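Local coordinates for protein Rik1-associated factor 1 (Schizosaccharomyces pombe, PDB 4O9D) that serves as a subunit of the Clr4 methyltransferase complex, which helps establish heterochromatin by methylating histone H3, at residues A[21-26]-A[68-73]; A[43-48]-A[403-408]. All coordinates share one frame; numbering follows the deposited sequence.

Interaction 1: A[21-26]-A[68-73]; sequences KPWKHF and HSETIQ. With EDO (1,2-ethanediol), chain C.
Phe26 and Ile72 form the tightly packed, buried part of this contact. The CD1 methyl of Ile72 sits over one face of the Phe26 ring, 4.0 Å from the ring centroid and 15° off the ring normal, which is CH-pi geometry displaced toward the rim. The other branch adds to it, with Ile72 CG2 lying 3.8 Å from Phe26 CE1. With CG anti to the backbone N (chi1 176°), the Phe26 ring reaches across to the isoleucine, and Trp63 joins it edge-to-face. The looser, polar side lies at Glu70, which is partly exposed. There Lys24 NZ makes a 2.9 Å salt bridge to Glu70 OE1, approaching from above the carboxylate, 57° out of its plane. The ammonium is shared, since NZ also donates to the carbonyl O of Glu418. Lys24 CG lies 3.5 Å above the centre of the Trp23 ring, and a bend at chi2 turns the rest of the chain toward Glu70. A water 2.7 Å from Glu70 OE2 reaches Trp23 NE1 only weakly. With an alanine at Glu70, the Lys24 ammonium would probably lose its carboxylate partner, keeping the Glu418 carbonyl, and the water its link to the carboxylate. Two bulges lie on this side: Trp23 and Lys24 both face Met405 in a classic beta bulge, while Glu70 and Thr71 face Asp66 in a G1 bulge. Face-to-face packing of neighbouring sheets, here strand 21-26 against strand 71-74 and the turn before it, is typical of adjacent blades in a WD40 beta-propeller.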
loop_
_atom_site.group_PDB
_atom_site.type_symbol
_atom_site.label_atom_id
_atom_site.label_comp_id
_atom_site.label_asym_id
_atom_site.label_seq_id
_atom_site.Cartn_x
_atom_site.Cartn_y
_atom_site.Cartn_z
ATOM N N LYS A 21 10.713 -17.428 10.343
ATOM C CA LYS A 21 11.145 -18.566 9.537
ATOM C C LYS A 21 10.099 -18.871 8.467
ATOM O O LYS A 21 8.928 -18.563 8.636
ATOM C CB LYS A 21 11.377 -19.789 10.424
ATOM C CG LYS A 21 12.471 -19.603 11.479
ATOM C CD LYS A 21 13.836 -19.272 10.852
ATOM C CE LYS A 21 14.897 -18.974 11.911
ATOM N NZ LYS A 21 15.984 -18.055 11.415
ATOM N N PRO A 22 10.523 -19.472 7.351
ATOM C CA PRO A 22 9.529 -19.835 6.338
ATOM C C PRO A 22 8.371 -20.597 6.955
ATOM O O PRO A 22 8.573 -21.401 7.869
ATOM C CB PRO A 22 10.312 -20.732 5.371
ATOM C CG PRO A 22 11.569 -21.070 6.073
ATOM C CD PRO A 22 11.865 -19.958 7.010
ATOM N N TRP A 23 7.163 -20.326 6.473
ATOM C CA TRP A 23 5.978 -20.922 7.041
ATOM C C TRP A 23 5.082 -21.494 5.957
ATOM O O TRP A 23 4.821 -22.690 5.936
ATOM C CB TRP A 23 5.204 -19.891 7.860
ATOM C CG TRP A 23 4.026 -20.480 8.506
ATOM C CD1 TRP A 23 3.982 -21.663 9.195
ATOM C CD2 TRP A 23 2.701 -19.940 8.546
ATOM N NE1 TRP A 23 2.710 -21.890 9.654
ATOM C CE2 TRP A 23 1.904 -20.848 9.270
ATOM C CE3 TRP A 23 2.108 -18.776 8.035
ATOM C CZ2 TRP A 23 0.545 -20.629 9.506
ATOM C CZ3 TRP A 23 0.758 -18.560 8.268
ATOM C CH2 TRP A 23 -0.009 -19.488 8.995
ATOM N N LYS A 24 4.593 -20.635 5.066
ATOM C CA LYS A 24 3.726 -21.085 3.996
ATOM C C LYS A 24 4.139 -20.468 2.695
ATOM O O LYS A 24 4.553 -19.313 2.641
ATOM C CB LYS A 24 2.271 -20.708 4.270
ATOM C CG LYS A 24 1.695 -21.314 5.519
ATOM C CD LYS A 24 1.493 -22.798 5.372
ATOM C CE LYS A 24 0.744 -23.361 6.563
ATOM N NZ LYS A 24 0.683 -24.851 6.517
ATOM N N HIS A 25 4.011 -21.250 1.638
ATOM C CA HIS A 25 4.193 -20.760 0.292
ATOM C C HIS A 25 2.921 -21.049 -0.486
ATOM O O HIS A 25 2.282 -22.088 -0.294
ATOM C CB HIS A 25 5.359 -21.444 -0.416
ATOM C CG HIS A 25 5.287 -21.302 -1.902
ATOM N ND1 HIS A 25 5.779 -20.199 -2.564
ATOM C CD2 HIS A 25 4.726 -22.092 -2.848
ATOM C CE1 HIS A 25 5.541 -20.322 -3.858
ATOM N NE2 HIS A 25 4.907 -21.465 -4.058
ATOM N N PHE A 26 2.572 -20.135 -1.383
ATOM C CA PHE A 26 1.322 -20.213 -2.119
ATOM C C PHE A 26 1.497 -19.644 -3.527
ATOM O O PHE A 26 2.121 -18.598 -3.701
ATOM C CB PHE A 26 0.258 -19.427 -1.329
ATOM C CG PHE A 26 -1.082 -19.334 -2.004
ATOM C CD1 PHE A 26 -2.004 -20.369 -1.892
ATOM C CD2 PHE A 26 -1.450 -18.188 -2.702
ATOM C CE1 PHE A 26 -3.258 -20.280 -2.498
ATOM C CE2 PHE A 26 -2.701 -18.095 -3.314
ATOM C CZ PHE A 26 -3.601 -19.138 -3.210
ATOM N N HIS A 68 -5.094 -19.724 12.027
ATOM C CA HIS A 68 -5.383 -20.866 12.891
ATOM C C HIS A 68 -5.627 -22.168 12.113
ATOM O O HIS A 68 -5.077 -23.205 12.464
ATOM C CB HIS A 68 -6.589 -20.574 13.778
ATOM C CG HIS A 68 -7.043 -21.758 14.573
ATOM N ND1 HIS A 68 -6.184 -22.509 15.346
ATOM C CD2 HIS A 68 -8.263 -22.340 14.694
ATOM C CE1 HIS A 68 -6.855 -23.493 15.922
ATOM N NE2 HIS A 68 -8.118 -23.412 15.543
ATOM N N SER A 69 -6.435 -22.113 11.055
ATOM C CA SER A 69 -6.820 -23.334 10.329
ATOM C C SER A 69 -5.919 -23.621 9.137
ATOM O O SER A 69 -5.961 -24.722 8.563
ATOM C CB SER A 69 -8.287 -23.242 9.864
ATOM O OG SER A 69 -8.457 -22.224 8.884
ATOM N N GLU A 70 -5.109 -22.632 8.755
ATOM C CA GLU A 70 -4.189 -22.793 7.646
ATOM C C GLU A 70 -4.964 -23.141 6.379
ATOM O O GLU A 70 -4.541 -23.963 5.563
ATOM C CB GLU A 70 -3.135 -23.849 7.994
ATOM C CG GLU A 70 -2.536 -23.592 9.368
ATOM C CD GLU A 70 -1.295 -24.440 9.676
ATOM O OE1 GLU A 70 -0.945 -25.350 8.876
ATOM O OE2 GLU A 70 -0.667 -24.172 10.724
ATOM N N THR A 71 -6.106 -22.484 6.221
ATOM C CA THR A 71 -6.922 -22.636 5.025
ATOM C C THR A 71 -7.035 -21.312 4.288
ATOM O O THR A 71 -6.859 -20.242 4.867
ATOM C CB THR A 71 -8.335 -23.127 5.365
ATOM O OG1 THR A 71 -8.969 -22.184 6.230
ATOM C CG2 THR A 71 -8.282 -24.499 6.064
ATOM N N ILE A 72 -7.352 -21.399 3.005
ATOM C CA ILE A 72 -7.467 -20.224 2.170
ATOM C C ILE A 72 -8.602 -20.413 1.142
ATOM O O ILE A 72 -8.860 -21.523 0.667
ATOM C CB ILE A 72 -6.084 -19.875 1.524
ATOM C CG1 ILE A 72 -6.048 -18.421 1.047
ATOM C CG2 ILE A 72 -5.723 -20.822 0.404
ATOM C CD1 ILE A 72 -4.740 -18.055 0.384
ATOM N N GLN A 73 -9.278 -19.324 0.813
ATOM C CA GLN A 73 -10.485 -19.371 -0.018
ATOM C C GLN A 73 -10.460 -18.257 -1.048
ATOM O O GLN A 73 -10.106 -17.130 -0.717
ATOM C CB GLN A 73 -11.735 -19.229 0.847
ATOM C CG GLN A 73 -13.016 -19.311 0.043
ATOM C CD GLN A 73 -14.250 -18.913 0.842
ATOM O OE1 GLN A 73 -14.194 -18.704 2.064
ATOM N NE2 GLN A 73 -15.373 -18.799 0.148
HETATM C C1 EDO C . -10.817 -18.124 4.728
HETATM O O1 EDO C . -11.506 -17.620 5.880
HETATM C C2 EDO C . -10.035 -19.387 5.089
HETATM O O2 EDO C . -10.853 -20.336 5.790
HETATM O O HOH W 1 1.882 -24.884 11.140
#

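Interaction 2: A[43-48]-A[403-408]; sequences EKFALG and VNMYSL. With EDO (1,2-ethanediol), chain C.
Met405 lays its terminal methyl over the centre of the Phe45 ring, with CE 3.4 Å from the centroid and 12° off the ring normal. Its SD lies behind the methyl, 4.5 Å from the same centroid and also nearly above it. CE stands closer to the ring than SD, the SD-CE bond descending slantwise over the face, so the methyl leads this Met-aromatic contact. The closest ring atoms are on the CG side: CE is 3.5 Å from Phe45 CD1, while it stands 3.9 Å from CZ. A first torsion of 67° puts the Phe45 ring between its own backbone N and carbonyl carbon, and a chi2 of -139°, away from a staggered value, turns the end of Met405 onto it. Beside this pair Leu47 and Val403 meet more lightly, CD2 to CG1 at 4.2 Å. Leu47 also packs against Phe45 within its own strand, its CG lying in plane at the ring edge. The backbones stay well apart, 10.8 Å between the CA atoms of Phe45 and Met405, so side chains alone bridge the two strands. All four touching residues are buried. Phe67 and Phe419 bring further rings against Phe45, and Trp23 and Thr395 touch Met405. On strand 44-49 the side chains alternate: Phe45 and Leu47 point toward strand 403-407, whereas Ala46 points away and Lys44 forms a salt bridge with Asp66. Strand 403-407 belongs to the fourth WD repeat, and apolar side chains filling the interface between two blades in this way are characteristic of the WD40 beta-propeller.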
loop_
_atom_site.group_PDB
_atom_site.type_symbol
_atom_site.label_atom_id
_atom_site.label_comp_id
_atom_site.label_asym_id
_atom_site.label_seq_id
_atom_site.Cartn_x
_atom_site.Cartn_y
_atom_site.Cartn_z
ATOM N N GLU A 43 -5.400 -12.658 12.803
ATOM C CA GLU A 43 -5.941 -14.018 12.730
ATOM C C GLU A 43 -6.199 -14.433 11.292
ATOM O O GLU A 43 -6.300 -15.626 10.986
ATOM C CB GLU A 43 -7.250 -14.098 13.525
ATOM C CG GLU A 43 -7.024 -14.198 15.022
ATOM C CD GLU A 43 -8.294 -14.090 15.848
ATOM O OE1 GLU A 43 -8.172 -14.146 17.092
ATOM O OE2 GLU A 43 -9.399 -13.938 15.269
ATOM N N LYS A 44 -6.313 -13.446 10.406
ATOM C CA LYS A 44 -6.674 -13.710 9.019
ATOM C C LYS A 44 -5.896 -12.754 8.148
ATOM O O LYS A 44 -5.451 -11.713 8.635
ATOM C CB LYS A 44 -8.178 -13.502 8.818
ATOM C CG LYS A 44 -9.043 -14.449 9.635
ATOM C CD LYS A 44 -10.511 -14.300 9.281
ATOM C CE LYS A 44 -11.344 -15.451 9.831
ATOM N NZ LYS A 44 -11.465 -16.552 8.829
ATOM N N PHE A 45 -5.723 -13.109 6.876
ATOM C CA PHE A 45 -5.006 -12.260 5.937
ATOM C C PHE A 45 -5.741 -12.319 4.602
ATOM O O PHE A 45 -6.587 -13.185 4.393
ATOM C CB PHE A 45 -3.562 -12.753 5.771
ATOM C CG PHE A 45 -3.469 -14.090 5.110
ATOM C CD1 PHE A 45 -3.403 -14.189 3.730
ATOM C CD2 PHE A 45 -3.482 -15.264 5.874
ATOM C CE1 PHE A 45 -3.320 -15.446 3.104
ATOM C CE2 PHE A 45 -3.403 -16.521 5.266
ATOM C CZ PHE A 45 -3.328 -16.617 3.883
ATOM N N ALA A 46 -5.414 -11.411 3.699
ATOM C CA ALA A 46 -5.989 -11.431 2.369
ATOM C C ALA A 46 -4.959 -11.019 1.328
ATOM O O ALA A 46 -4.091 -10.188 1.596
ATOM C CB ALA A 46 -7.260 -10.515 2.287
ATOM N N LEU A 47 -5.075 -11.601 0.136
ATOM C CA LEU A 47 -4.124 -11.391 -0.950
ATOM C C LEU A 47 -4.858 -10.902 -2.179
ATOM O O LEU A 47 -5.804 -11.544 -2.617
ATOM C CB LEU A 47 -3.436 -12.713 -1.323
ATOM C CG LEU A 47 -2.779 -13.534 -0.215
ATOM C CD1 LEU A 47 -2.301 -14.898 -0.779
ATOM C CD2 LEU A 47 -1.609 -12.784 0.417
ATOM N N GLY A 48 -4.405 -9.787 -2.755
ATOM C CA GLY A 48 -4.927 -9.322 -4.018
ATOM C C GLY A 48 -3.872 -9.305 -5.098
ATOM O O GLY A 48 -2.761 -8.836 -4.867
ATOM N N VAL A 403 3.914 -16.355 -3.535
ATOM C CA VAL A 403 3.712 -15.659 -2.271
ATOM C C VAL A 403 4.354 -16.452 -1.133
ATOM O O VAL A 403 3.910 -17.566 -0.819
ATOM C CB VAL A 403 2.201 -15.464 -1.984
ATOM C CG1 VAL A 403 1.977 -14.787 -0.614
ATOM C CG2 VAL A 403 1.589 -14.644 -3.067
ATOM N N ASN A 404 5.416 -15.901 -0.541
ATOM C CA ASN A 404 6.042 -16.522 0.618
ATOM C C ASN A 404 5.631 -15.869 1.929
ATOM O O ASN A 404 5.712 -14.649 2.075
ATOM C CB ASN A 404 7.575 -16.504 0.492
ATOM C CG ASN A 404 8.074 -17.409 -0.622
ATOM O OD1 ASN A 404 7.305 -18.162 -1.207
ATOM N ND2 ASN A 404 9.361 -17.344 -0.908
ATOM N N MET A 405 5.195 -16.688 2.881
ATOM C CA MET A 405 4.870 -16.213 4.226
ATOM C C MET A 405 5.874 -16.712 5.275
ATOM O O MET A 405 6.110 -17.934 5.391
ATOM C CB MET A 405 3.483 -16.698 4.658
ATOM C CG MET A 405 2.299 -15.928 4.101
ATOM S SD MET A 405 1.023 -15.688 5.381
ATOM C CE MET A 405 -0.068 -14.557 4.539
ATOM N N TYR A 406 6.422 -15.779 6.056
ATOM C CA TYR A 406 7.357 -16.106 7.128
ATOM C C TYR A 406 6.693 -15.824 8.466
ATOM O O TYR A 406 5.980 -14.840 8.602
ATOM C CB TYR A 406 8.651 -15.304 6.973
ATOM C CG TYR A 406 9.277 -15.490 5.616
ATOM C CD1 TYR A 406 8.788 -14.804 4.511
ATOM C CD2 TYR A 406 10.348 -16.370 5.430
ATOM C CE1 TYR A 406 9.348 -14.986 3.253
ATOM C CE2 TYR A 406 10.913 -16.554 4.188
ATOM C CZ TYR A 406 10.412 -15.863 3.107
ATOM O OH TYR A 406 10.947 -16.055 1.856
ATOM N N SER A 407 6.903 -16.693 9.450
ATOM C CA SER A 407 6.271 -16.503 10.751
ATOM C C SER A 407 7.236 -16.838 11.881
ATOM O O SER A 407 8.235 -17.515 11.678
ATOM C CB SER A 407 5.023 -17.382 10.870
ATOM O OG SER A 407 4.316 -17.095 12.060
ATOM N N LEU A 408 6.921 -16.375 13.077
ATOM C CA LEU A 408 7.676 -16.783 14.247
ATOM C C LEU A 408 7.405 -18.267 14.539
ATOM O O LEU A 408 7.710 -18.771 15.619
ATOM C CB LEU A 408 7.316 -15.888 15.438
ATOM C CG LEU A 408 7.799 -14.441 15.288
ATOM C CD1 LEU A 408 7.532 -13.635 16.554
ATOM C CD2 LEU A 408 9.287 -14.402 14.958
HETATM C C1 EDO C . -10.817 -18.124 4.728
HETATM O O1 EDO C . -11.506 -17.620 5.880
HETATM C C2 EDO C . -10.035 -19.387 5.089
HETATM O O2 EDO C . -10.853 -20.336 5.790
#

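In the fold
Interactions 1 and 2 join the same two neighbouring sheets of an eight-sheet propeller, the WD-repeat part of the longer protein, their centres about 7 Å apart. Strands 21-26 and 403-407 are antiparallel neighbours in one sheet, tied by probable hydrogen bonds from Met405 N to Lys24 O (2.7 Å) and from Lys21 N to Ser407 O (2.8 Å). Strands 44-49 and 71-74 lie in the next sheet, with 62-66 between them. Along the chain the segments alternate: 21-26, 43-48, 68-73, 403-408. The N-terminal strand thus completes the last blade, a ring closure of the kind used by WD40 propellers, and the C-terminal strand 420-422 lies against 71-74 in the next sheet.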